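Local coordinates for fiber protein (PDB 6ITX) that carries at the end of the viral fiber a head domain that probably binds a host receptor and attaches the avian adenovirus to its cell, at residues A[111-116]-A[214-219]; A[246-251]-A[263-268]. All coordinates share one frame; numbering follows the deposited sequence.

Contact 1 (A[111-116]-A[214-219])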
loop_
_atom_site.group_PDB
_atom_site.type_symbol
_atom_site.label_atom_id
_atom_site.label_comp_id
_atom_site.label_asym_id
_atom_site.label_seq_id
_atom_site.Cartn_x
_atom_site.Cartn_y
_atom_site.Cartn_z
ATOM N N PHE A 111 13.084 18.349 -12.128
ATOM C CA PHE A 111 14.487 17.982 -11.947
ATOM C C PHE A 111 14.610 16.732 -11.089
ATOM O O PHE A 111 14.092 16.693 -9.973
ATOM C CB PHE A 111 15.273 19.124 -11.308
ATOM C CG PHE A 111 16.773 18.906 -11.287
ATOM C CD1 PHE A 111 17.377 18.205 -10.247
ATOM C CD2 PHE A 111 17.581 19.428 -12.284
ATOM C CE1 PHE A 111 18.770 18.003 -10.224
ATOM C CE2 PHE A 111 18.970 19.238 -12.266
ATOM C CZ PHE A 111 19.563 18.531 -11.241
ATOM N N ALA A 112 15.315 15.727 -11.607
ATOM C CA ALA A 112 15.591 14.489 -10.889
ATOM C C ALA A 112 17.090 14.330 -10.746
ATOM O O ALA A 112 17.821 14.415 -11.738
ATOM C CB ALA A 112 15.027 13.263 -11.621
ATOM N N SER A 113 17.548 14.084 -9.521
ATOM C CA SER A 113 18.960 13.816 -9.296
ATOM C C SER A 113 19.216 12.313 -9.389
ATOM O O SER A 113 18.396 11.504 -8.952
ATOM C CB SER A 113 19.403 14.375 -7.944
ATOM O OG SER A 113 20.783 14.126 -7.724
ATOM N N CYS A 114 20.348 11.948 -9.974
ATOM C CA CYS A 114 20.675 10.575 -10.317
ATOM C C CYS A 114 22.015 10.164 -9.717
ATOM O O CYS A 114 22.805 11.003 -9.272
ATOM C CB CYS A 114 20.703 10.404 -11.851
ATOM S SG CYS A 114 19.136 10.854 -12.707
ATOM N N PRO A 115 22.306 8.864 -9.688
ATOM C CA PRO A 115 23.567 8.402 -9.089
ATOM C C PRO A 115 24.793 9.070 -9.703
ATOM O O PRO A 115 24.794 9.489 -10.858
ATOM C CB PRO A 115 23.557 6.900 -9.389
ATOM C CG PRO A 115 22.141 6.564 -9.473
ATOM C CD PRO A 115 21.455 7.732 -10.092
ATOM N N GLN A 116 25.861 9.138 -8.911
ATOM C CA GLN A 116 27.173 9.582 -9.390
ATOM C C GLN A 116 27.104 10.949 -10.060
ATOM O O GLN A 116 27.685 11.176 -11.126
ATOM C CB GLN A 116 27.804 8.550 -10.326
ATOM C CG GLN A 116 27.501 7.099 -9.985
ATOM C CD GLN A 116 28.153 6.126 -10.960
ATOM O OE1 GLN A 116 29.326 5.776 -10.807
ATOM N NE2 GLN A 116 27.399 5.705 -11.985
ATOM N N GLY A 214 22.979 19.890 -7.323
ATOM C CA GLY A 214 22.401 18.921 -8.235
ATOM C C GLY A 214 22.749 17.477 -7.966
ATOM O O GLY A 214 22.265 16.600 -8.686
ATOM N N ASN A 215 23.592 17.190 -6.981
ATOM C CA ASN A 215 23.851 15.813 -6.598
ATOM C C ASN A 215 23.167 15.477 -5.274
ATOM O O ASN A 215 23.695 14.713 -4.467
ATOM C CB ASN A 215 25.356 15.532 -6.539
ATOM C CG ASN A 215 26.091 16.415 -5.535
ATOM O OD1 ASN A 215 25.563 17.429 -5.054
ATOM N ND2 ASN A 215 27.321 16.022 -5.205
ATOM N N PHE A 216 21.989 16.021 -5.049
ATOM C CA PHE A 216 21.297 15.652 -3.818
ATOM C C PHE A 216 20.756 14.230 -3.838
ATOM O O PHE A 216 19.990 13.838 -2.939
ATOM C CB PHE A 216 20.148 16.622 -3.536
ATOM C CG PHE A 216 19.034 16.575 -4.557
ATOM C CD1 PHE A 216 18.025 15.635 -4.462
ATOM C CD2 PHE A 216 18.983 17.497 -5.589
ATOM C CE1 PHE A 216 16.986 15.595 -5.395
ATOM C CE2 PHE A 216 17.943 17.476 -6.512
ATOM C CZ PHE A 216 16.945 16.516 -6.412
ATOM N N TYR A 217 21.088 13.446 -4.851
ATOM C CA TYR A 217 20.554 12.103 -4.937
ATOM C C TYR A 217 21.009 11.288 -3.729
ATOM O O TYR A 217 22.187 11.309 -3.368
ATOM C CB TYR A 217 21.019 11.455 -6.238
ATOM C CG TYR A 217 20.711 9.986 -6.280
ATOM C CD1 TYR A 217 19.455 9.546 -6.664
ATOM C CD2 TYR A 217 21.659 9.031 -5.910
ATOM C CE1 TYR A 217 19.151 8.210 -6.689
ATOM C CE2 TYR A 217 21.355 7.686 -5.937
ATOM C CZ TYR A 217 20.103 7.289 -6.322
ATOM O OH TYR A 217 19.803 5.963 -6.348
ATOM N N LYS A 218 20.061 10.591 -3.097
ATOM C CA LYS A 218 20.326 9.683 -1.984
ATOM C C LYS A 218 19.802 8.304 -2.367
ATOM O O LYS A 218 18.616 8.163 -2.675
ATOM C CB LYS A 218 19.659 10.172 -0.688
ATOM C CG LYS A 218 20.285 11.440 -0.070
ATOM C CD LYS A 218 21.603 11.163 0.641
ATOM C CE LYS A 218 22.083 12.377 1.434
ATOM N NZ LYS A 218 22.914 12.003 2.643
ATOM N N GLU A 219 20.688 7.303 -2.380
ATOM C CA GLU A 219 20.262 5.927 -2.601
ATOM C C GLU A 219 19.373 5.502 -1.440
ATOM O O GLU A 219 19.522 5.975 -0.316
ATOM C CB GLU A 219 21.489 4.997 -2.735
ATOM C CG GLU A 219 21.227 3.636 -3.479
ATOM C CD GLU A 219 20.817 3.807 -4.969
ATOM O OE1 GLU A 219 19.684 3.355 -5.338
ATOM O OE2 GLU A 219 21.620 4.378 -5.784
#
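With its OG swung anti to the backbone N (chi1 -180°), Ser-113 reaches across to the carbonyl of Gly-214, and Tyr-217, whose ring takes the same setting, turns one ring face to Pro-115, which crosses it at a slant. The two groups show how a loop without regular structure can be fixed to a strand by one polar bond with an aromatic ring on each flank of it. Ser-113 OG donates a hydrogen bond to Gly-214 O at 3.0 Å, coming from above the carbonyl plane, about 40° out of it, and so not along a lone pair. The same serine also works through its carbon: CB sits over the middle of the Phe-216 ring, 3.6 Å from the centroid and 10° off the normal, a CH-pi contact made square to the face. Phe-216 meets Phe-111 as well, and here the two side chains run past one another in opposite senses, with Phe-216 CE2 lying at the edge of the Phe-111 ring, 3.8 Å from CE1 of Phe-111. At the other flank the face of Tyr-217 receives Pro-115, whose CD stands 4.0 Å from the ring centroid and again close to the normal, while Pro-115 CG rests 3.8 Å from Tyr-217 CE2. The two chains come closest at Ser-113 and Tyr-217, whose CA atoms are 4.9 Å apart. Beyond the pair, Glu-219 forms a salt bridge with Arg-160 of strand 160-165, and Tyr-217 packs on Tyr-264 of strand 262-271. Strand 110-114, itself paired with strand 118-131, thus gains a cover from the connection that leads from strand 208-210 to strand 226-235.

Contact 2 (A[246-251]-A[263-268])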
loop_
_atom_site.group_PDB
_atom_site.type_symbol
_atom_site.label_atom_id
_atom_site.label_comp_id
_atom_site.label_asym_id
_atom_site.label_seq_id
_atom_site.Cartn_x
_atom_site.Cartn_y
_atom_site.Cartn_z
ATOM N N LEU A 246 9.339 2.378 -5.456
ATOM C CA LEU A 246 9.325 3.755 -5.001
ATOM C C LEU A 246 9.634 3.732 -3.516
ATOM O O LEU A 246 9.050 2.932 -2.781
ATOM C CB LEU A 246 7.962 4.407 -5.266
ATOM C CG LEU A 246 7.624 5.697 -4.507
ATOM C CD1 LEU A 246 8.562 6.836 -4.886
ATOM C CD2 LEU A 246 6.222 6.088 -4.788
ATOM N N TYR A 247 10.570 4.571 -3.084
ATOM C CA TYR A 247 10.966 4.642 -1.681
ATOM C C TYR A 247 10.648 6.042 -1.188
ATOM O O TYR A 247 11.199 7.022 -1.705
ATOM C CB TYR A 247 12.455 4.320 -1.488
ATOM C CG TYR A 247 12.834 2.958 -2.004
ATOM C CD1 TYR A 247 12.978 2.745 -3.358
ATOM C CD2 TYR A 247 13.034 1.875 -1.138
ATOM C CE1 TYR A 247 13.302 1.520 -3.855
ATOM C CE2 TYR A 247 13.366 0.629 -1.631
ATOM C CZ TYR A 247 13.488 0.461 -3.008
ATOM O OH TYR A 247 13.823 -0.746 -3.583
ATOM N N VAL A 248 9.749 6.138 -0.212
ATOM C CA VAL A 248 9.308 7.424 0.302
ATOM C C VAL A 248 9.989 7.662 1.633
ATOM O O VAL A 248 10.023 6.777 2.499
ATOM C CB VAL A 248 7.783 7.485 0.455
ATOM C CG1 VAL A 248 7.384 8.813 1.042
ATOM C CG2 VAL A 248 7.101 7.229 -0.866
ATOM N N CYS A 249 10.520 8.844 1.795
ATOM C CA CYS A 249 11.192 9.240 3.009
ATOM C C CYS A 249 11.144 10.755 3.072
ATOM O O CYS A 249 11.611 11.428 2.136
ATOM C CB CYS A 249 12.638 8.761 3.034
ATOM S SG CYS A 249 13.460 9.377 4.498
ATOM N N PRO A 250 10.572 11.327 4.127
ATOM C CA PRO A 250 10.563 12.784 4.245
ATOM C C PRO A 250 11.978 13.350 4.301
ATOM O O PRO A 250 12.947 12.661 4.627
ATOM C CB PRO A 250 9.791 13.020 5.547
ATOM C CG PRO A 250 8.830 11.876 5.566
ATOM C CD PRO A 250 9.665 10.705 5.102
ATOM N N CYS A 251 12.092 14.625 3.941
ATOM C CA CYS A 251 13.397 15.254 3.814
ATOM C C CYS A 251 13.335 16.714 4.236
ATOM O O CYS A 251 12.264 17.333 4.305
ATOM C CB CYS A 251 13.901 15.189 2.380
ATOM S SG CYS A 251 12.722 16.047 1.329
ATOM N N ILE A 263 9.028 15.782 1.009
ATOM C CA ILE A 263 9.062 14.336 0.796
ATOM C C ILE A 263 10.079 14.012 -0.293
ATOM O O ILE A 263 9.974 14.523 -1.416
ATOM C CB ILE A 263 7.687 13.772 0.421
ATOM C CG1 ILE A 263 6.702 13.984 1.560
ATOM C CG2 ILE A 263 7.793 12.302 0.131
ATOM C CD1 ILE A 263 5.775 15.147 1.292
ATOM N N TYR A 264 11.058 13.164 0.045
ATOM C CA TYR A 264 12.014 12.624 -0.915
ATOM C C TYR A 264 11.504 11.297 -1.456
ATOM O O TYR A 264 10.935 10.482 -0.724
ATOM C CB TYR A 264 13.390 12.419 -0.269
ATOM C CG TYR A 264 14.467 11.861 -1.188
ATOM C CD1 TYR A 264 14.950 12.604 -2.270
ATOM C CD2 TYR A 264 15.021 10.607 -0.963
ATOM C CE1 TYR A 264 15.946 12.108 -3.109
ATOM C CE2 TYR A 264 16.035 10.099 -1.796
ATOM C CZ TYR A 264 16.492 10.852 -2.871
ATOM O OH TYR A 264 17.490 10.352 -3.708
ATOM N N MET A 265 11.701 11.084 -2.746
ATOM C CA MET A 265 11.218 9.886 -3.408
ATOM C C MET A 265 12.296 9.418 -4.354
ATOM O O MET A 265 12.641 10.141 -5.291
ATOM C CB MET A 265 9.934 10.170 -4.166
ATOM C CG MET A 265 8.874 10.710 -3.247
ATOM S SD MET A 265 7.280 10.626 -4.002
ATOM C CE MET A 265 6.340 10.023 -2.646
ATOM N N VAL A 266 12.854 8.241 -4.104
ATOM C CA VAL A 266 13.823 7.660 -5.019
ATOM C C VAL A 266 13.162 6.480 -5.715
ATOM O O VAL A 266 12.499 5.658 -5.069
ATOM C CB VAL A 266 15.131 7.269 -4.306
ATOM C CG1 VAL A 266 14.861 6.449 -3.072
ATOM C CG2 VAL A 266 16.048 6.540 -5.274
ATOM N N PHE A 267 13.286 6.446 -7.039
ATOM C CA PHE A 267 12.705 5.416 -7.893
ATOM C C PHE A 267 13.821 4.517 -8.390
ATOM O O PHE A 267 14.848 5.015 -8.865
ATOM C CB PHE A 267 11.999 6.028 -9.104
ATOM C CG PHE A 267 10.814 6.866 -8.766
ATOM C CD1 PHE A 267 10.968 8.109 -8.201
ATOM C CD2 PHE A 267 9.538 6.409 -9.028
ATOM C CE1 PHE A 267 9.873 8.874 -7.897
ATOM C CE2 PHE A 267 8.433 7.165 -8.717
ATOM C CZ PHE A 267 8.595 8.400 -8.156
ATOM N N VAL A 268 13.624 3.207 -8.293
ATOM C CA VAL A 268 14.529 2.232 -8.901
ATOM C C VAL A 268 13.700 1.370 -9.842
ATOM O O VAL A 268 12.682 0.794 -9.432
ATOM C CB VAL A 268 15.248 1.371 -7.853
ATOM C CG1 VAL A 268 16.178 0.375 -8.519
ATOM C CG2 VAL A 268 16.019 2.250 -6.915
#
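Tyr-247 and Val-266 exchange backbone hydrogen bonds, as do Cys-249 and Tyr-264, a worked case of regular antiparallel pairing. Tyr-247 N to Val-266 O is 3.0 Å, and Tyr-264 N to Cys-249 O is 2.8 Å. The non-hydrogen-bonded pairs, Leu-246 with Phe-267, Val-248 with Met-265 and Pro-250 with Ile-263, alternate with them. Between the bonds, Met-265 CA brings its hydrogen to Tyr-247 O, 3.3 Å away.

Apolar contacts line both faces. On the side of Leu-246, Val-248, Pro-250, Ile-263, Met-265 and Phe-267, Leu-246 CD1 lies over the Phe-267 ring, 3.8 Å from its centroid and offset toward the rim, while Val-248 sets CG2 against Met-265 CE and CG1 against Ile-263 CG2. Leu-246 reaches there with CG anti to its own nitrogen (chi1 163°). On the other face Tyr-247 CB touches Val-266 CG1 at 3.6 Å, and the Tyr-247 ring edge lies against Val-266 O. Tyr-226 meets Tyr-247 edge-to-face, and Phe-161 stacks on Phe-267.

Neighbouring strands bond the backbones of Leu-246, Val-248, Pro-250 and Ile-263, and Tyr-264 OH bonds Lys-218 N, so largely apolar side chains can be buried; neither segment contributes a charged one.

Contact 1 closes before contact 2 opens along the chain, and their centres lie 12 Å apart within the head domain. Contact 2 lies within the beta hairpin of strands 241-253 and 262-271, near the centre of the chain; contact 1 lies farther out, where a loop meets strand 110-114. They touch directly: Lys-218 N probably hydrogen-bonds Tyr-264 OH at 2.7 Å, and Tyr-217 CE1 packs on Val-266 CG2 at 3.8 Å. Both reach the same mixed sheet, so the loop 214-219 lies between strand 110-114 and the hairpin, joining parts of the head that are distant in sequence.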